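Local structure of omega-class glutathione S-transferase (Bombyx mori, 3WD6) at residues 34-38 against 230-234. The protein binds glutathione and, like other omega-class relatives, probably acts as a glutathione transferase and as a glutathione-dependent dehydroascorbate reductase. Sequence-based numbering, arbitrary orientation.
Sequences NMRYC and ILAKF. With GSH (glutathione), chain J.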
ATOM      1  N   ASN A  34       1.086  11.664   2.833  1.00 23.39           N
ATOM      2  CA  ASN A  34       1.653  10.408   2.355  1.00 21.07           C
ATOM      3  C   ASN A  34       3.101  10.261   2.796  1.00 22.69           C
ATOM      4  O   ASN A  34       3.710  11.246   3.250  1.00 23.15           O
ATOM      5  CB  ASN A  34       1.605  10.461   0.817  1.00 18.47           C
ATOM      6  CG  ASN A  34       2.057   9.176   0.150  1.00 19.14           C
ATOM      7  OD1 ASN A  34       1.606   8.073   0.495  1.00 18.37           O
ATOM      8  ND2 ASN A  34       2.947   9.315  -0.837  1.00 19.43           N
ATOM      9  N   MET A  35       3.654   9.049   2.686  1.00 20.67           N
ATOM     10  CA  MET A  35       5.094   8.940   2.471  1.00 21.24           C
ATOM     11  C   MET A  35       5.376   7.854   1.445  1.00 20.61           C
ATOM     12  O   MET A  35       4.777   6.776   1.485  1.00 17.74           O
ATOM     13  CB  MET A  35       5.906   8.824   3.757  1.00 22.88           C
ATOM     14  CG  MET A  35       6.245   7.446   4.175  1.00 24.99           C
ATOM     15  SD  MET A  35       7.841   6.808   3.556  1.00 27.33           S
ATOM     16  CE  MET A  35       7.924   5.380   4.666  1.00 18.40           C
ATOM     17  N   ARG A  36       6.276   8.183   0.515  1.00 23.17           N
ATOM     18  CA  ARG A  36       6.397   7.500  -0.771  1.00 20.95           C
ATOM     19  C   ARG A  36       6.542   5.982  -0.626  1.00 22.12           C
ATOM     20  O   ARG A  36       6.067   5.217  -1.479  1.00 22.30           O
ATOM     21  CB  ARG A  36       7.557   8.103  -1.587  1.00 22.35           C
ATOM     22  CG  ARG A  36       7.723   7.546  -3.014  1.00 20.54           C
ATOM     23  CD  ARG A  36       6.728   8.175  -3.981  1.00 20.41           C
ATOM     24  NE  ARG A  36       6.844   7.637  -5.342  1.00 20.67           N
ATOM     25  CZ  ARG A  36       6.505   6.394  -5.702  1.00 20.67           C
ATOM     26  NH1 ARG A  36       6.050   5.517  -4.798  1.00 16.35           N
ATOM     27  NH2 ARG A  36       6.623   6.028  -6.977  1.00 19.79           N
ATOM     28  N   TYR A  37       7.167   5.555   0.468  1.00 20.97           N
ATOM     29  CA  TYR A  37       7.515   4.156   0.665  1.00 18.29           C
ATOM     30  C   TYR A  37       6.552   3.506   1.647  1.00 20.98           C
ATOM     31  O   TYR A  37       6.699   2.329   1.987  1.00 21.75           O
ATOM     32  CB  TYR A  37       8.983   4.063   1.146  1.00 22.00           C
ATOM     33  CG  TYR A  37       9.914   4.767   0.177  1.00 22.37           C
ATOM     34  CD1 TYR A  37      10.494   4.088  -0.890  1.00 22.84           C
ATOM     35  CD2 TYR A  37      10.153   6.123   0.290  1.00 23.69           C
ATOM     36  CE1 TYR A  37      11.319   4.752  -1.805  1.00 22.74           C
ATOM     37  CE2 TYR A  37      10.967   6.788  -0.603  1.00 24.03           C
ATOM     38  CZ  TYR A  37      11.539   6.110  -1.655  1.00 25.46           C
ATOM     39  OH  TYR A  37      12.355   6.809  -2.535  1.00 27.77           O
ATOM     40  N   CYS A  38       5.557   4.264   2.106  1.00 19.34           N
ATOM     41  CA  CYS A  38       4.578   3.681   3.015  1.00 22.04           C
ATOM     42  C   CYS A  38       3.546   2.794   2.290  1.00 20.29           C
ATOM     43  O   CYS A  38       2.740   3.287   1.482  1.00 17.49           O
ATOM     44  CB  CYS A  38       3.873   4.756   3.852  1.00 19.43           C
ATOM     45  SG  CYS A  38       2.627   4.022   4.968  1.00 21.60           S
ATOM     46  N   ILE A 230      15.713   1.027  -6.426  1.00 24.82           N
ATOM     47  CA  ILE A 230      15.473   2.107  -5.471  1.00 25.54           C
ATOM     48  C   ILE A 230      14.851   1.590  -4.180  1.00 27.16           C
ATOM     49  O   ILE A 230      15.188   2.044  -3.073  1.00 27.54           O
ATOM     50  CB  ILE A 230      14.527   3.172  -6.036  1.00 26.98           C
ATOM     51  CG1 ILE A 230      15.121   3.800  -7.310  1.00 24.73           C
ATOM     52  CG2 ILE A 230      14.202   4.205  -4.948  1.00 24.24           C
ATOM     53  CD1 ILE A 230      16.432   4.525  -7.065  1.00 24.60           C
ATOM     54  N   LEU A 231      13.918   0.651  -4.319  1.00 25.88           N
ATOM     55  CA  LEU A 231      13.213   0.139  -3.153  1.00 26.25           C
ATOM     56  C   LEU A 231      14.185  -0.658  -2.280  1.00 28.91           C
ATOM     57  O   LEU A 231      14.186  -0.524  -1.059  1.00 29.87           O
ATOM     58  CB  LEU A 231      12.004  -0.698  -3.586  1.00 23.02           C
ATOM     59  CG  LEU A 231      11.086  -1.249  -2.490  1.00 26.50           C
ATOM     60  CD1 LEU A 231      10.518  -0.137  -1.611  1.00 25.90           C
ATOM     61  CD2 LEU A 231       9.960  -2.088  -3.103  1.00 23.71           C
ATOM     62  N   ALA A 232      15.017  -1.479  -2.919  1.00 30.94           N
ATOM     63  CA  ALA A 232      16.063  -2.209  -2.211  1.00 32.70           C
ATOM     64  C   ALA A 232      17.025  -1.259  -1.503  1.00 33.58           C
ATOM     65  O   ALA A 232      17.401  -1.516  -0.360  1.00 36.58           O
ATOM     66  CB  ALA A 232      16.825  -3.129  -3.156  1.00 30.21           C
ATOM     67  N   LYS A 233      17.428  -0.177  -2.173  1.00 29.67           N
ATOM     68  CA  LYS A 233      18.288   0.812  -1.524  1.00 31.41           C
ATOM     69  C   LYS A 233      17.594   1.321  -0.265  1.00 38.06           C
ATOM     70  O   LYS A 233      18.156   1.286   0.841  1.00 40.07           O
ATOM     71  CB  LYS A 233      18.593   1.989  -2.446  1.00 34.04           C
ATOM     72  CG  LYS A 233      20.010   2.562  -2.256  1.00 35.61           C
ATOM     73  CD  LYS A 233      20.100   4.073  -2.544  1.00 34.33           C
ATOM     74  CE  LYS A 233      20.806   4.381  -3.866  1.00 35.95           C
ATOM     75  NZ  LYS A 233      21.599   5.649  -3.786  1.00 33.18           N
ATOM     76  N   PHE A 234      16.356   1.776  -0.431  1.00 37.02           N
ATOM     77  CA  PHE A 234      15.589   2.289   0.693  1.00 31.58           C
ATOM     78  C   PHE A 234      15.556   1.291   1.852  1.00 35.23           C
ATOM     79  O   PHE A 234      15.936   1.620   2.979  1.00 38.62           O
ATOM     80  CB  PHE A 234      14.171   2.656   0.250  1.00 29.47           C
ATOM     81  CG  PHE A 234      13.363   3.313   1.323  1.00 27.71           C
ATOM     82  CD1 PHE A 234      13.542   4.667   1.612  1.00 26.83           C
ATOM     83  CD2 PHE A 234      12.447   2.577   2.064  1.00 26.95           C
ATOM     84  CE1 PHE A 234      12.809   5.289   2.617  1.00 27.72           C
ATOM     85  CE2 PHE A 234      11.710   3.183   3.065  1.00 28.88           C
ATOM     86  CZ  PHE A 234      11.890   4.553   3.343  1.00 30.66           C
TER
HETATM   87  N1  GSH J 306      -3.451   1.271  10.527  1.00 22.60           N
HETATM   88  CA1 GSH J 306      -2.854   2.401   9.804  1.00 22.33           C
HETATM   89  C1  GSH J 306      -3.396   2.531   8.384  1.00 21.95           C
HETATM   90  O11 GSH J 306      -3.444   3.667   7.786  1.00 17.97           O
HETATM   91  O12 GSH J 306      -3.838   1.482   7.797  1.00 20.30           O
HETATM   92  CB1 GSH J 306      -1.341   2.234   9.817  1.00 24.41           C
HETATM   93  CG1 GSH J 306      -0.524   3.120   8.931  1.00 24.79           C
HETATM   94  CD1 GSH J 306       0.946   3.187   9.261  1.00 22.98           C
HETATM   95  OE1 GSH J 306       1.489   2.349   9.974  1.00 24.40           O
HETATM   96  N2  GSH J 306       1.746   4.251   8.736  1.00 26.71           N
HETATM   97  CA2 GSH J 306       3.163   4.274   9.114  1.00 25.68           C
HETATM   98  C2  GSH J 306       3.387   5.497   9.979  1.00 28.43           C
HETATM   99  O2  GSH J 306       2.860   6.554   9.654  1.00 27.94           O
HETATM  100  CB2 GSH J 306       4.009   4.378   7.895  1.00 29.25           C
HETATM  101  SG2 GSH J 306       4.282   2.931   6.938  1.00 35.47           S
HETATM  102  N3  GSH J 306       4.224   5.411  11.156  1.00 35.75           N
HETATM  103  CA3 GSH J 306       4.444   6.597  11.984  1.00 36.79           C
HETATM  104  C3  GSH J 306       5.718   6.642  12.728  1.00 41.12           C
HETATM  105  O31 GSH J 306       6.809   6.607  12.097  1.00 43.80           O
HETATM  106  O32 GSH J 306       5.706   6.725  13.981  1.00 45.58           O
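Ile230 meets Tyr37 at the rim of the phenol ring, where its CG2 branch lies 4.0 Å from the tyrosine OH, close to the ring plane. One helical residue further on, Leu231 also approaches this rim, and its CD1 methyl comes to 4.3 Å from Tyr37 CD1, again near the plane. The edge of the tyrosine is thus lined by aliphatic groups. Phe234, one turn after Ile230, covers a face instead. Its ring lies on that of Tyr37 in a face-to-face stack, centroids 3.9 Å apart and planes only 8° from parallel, while Arg36 CG touches the opposite tyrosine face near the rim. The phenyl ring is extended from the helix because Phe234 CG stands anti to the backbone N (chi1 -174°); it reaches past the tyrosine ring to its root, so that Tyr37 CB sits over the phenyl face, 3.4 Å from Phe234 CE2, in a CH-pi contact. Beside the stack, the Met35 CE methyl comes to 4.3 Å from Phe234 CZ, and Met35 SD receives a weak hydrogen bond from the Tyr37 backbone N. With an alanine at Tyr37, the Phe234 face is likely to lose its stacking partner and a gap to open beside Ile230 and Leu231. The contact illustrates how apolar stacking can tie a loop of the thioredoxin-like N-terminal domain to a helix some 190 residues later in the chain, with no hydrogen bond between residues 34-38 and 230-234. Here the loop is the type I turn Met35 to Cys38, which leads into the glutathione site: Cys38, a glutathione-binding residue, is the N-cap of helix 39-51. The turn joins strand 31-34 to that helix; Arg188 of helix 177-189 hydrogen-bonds Tyr37 O, and helix 228-240, near the C-terminus, supplies the apolar partners.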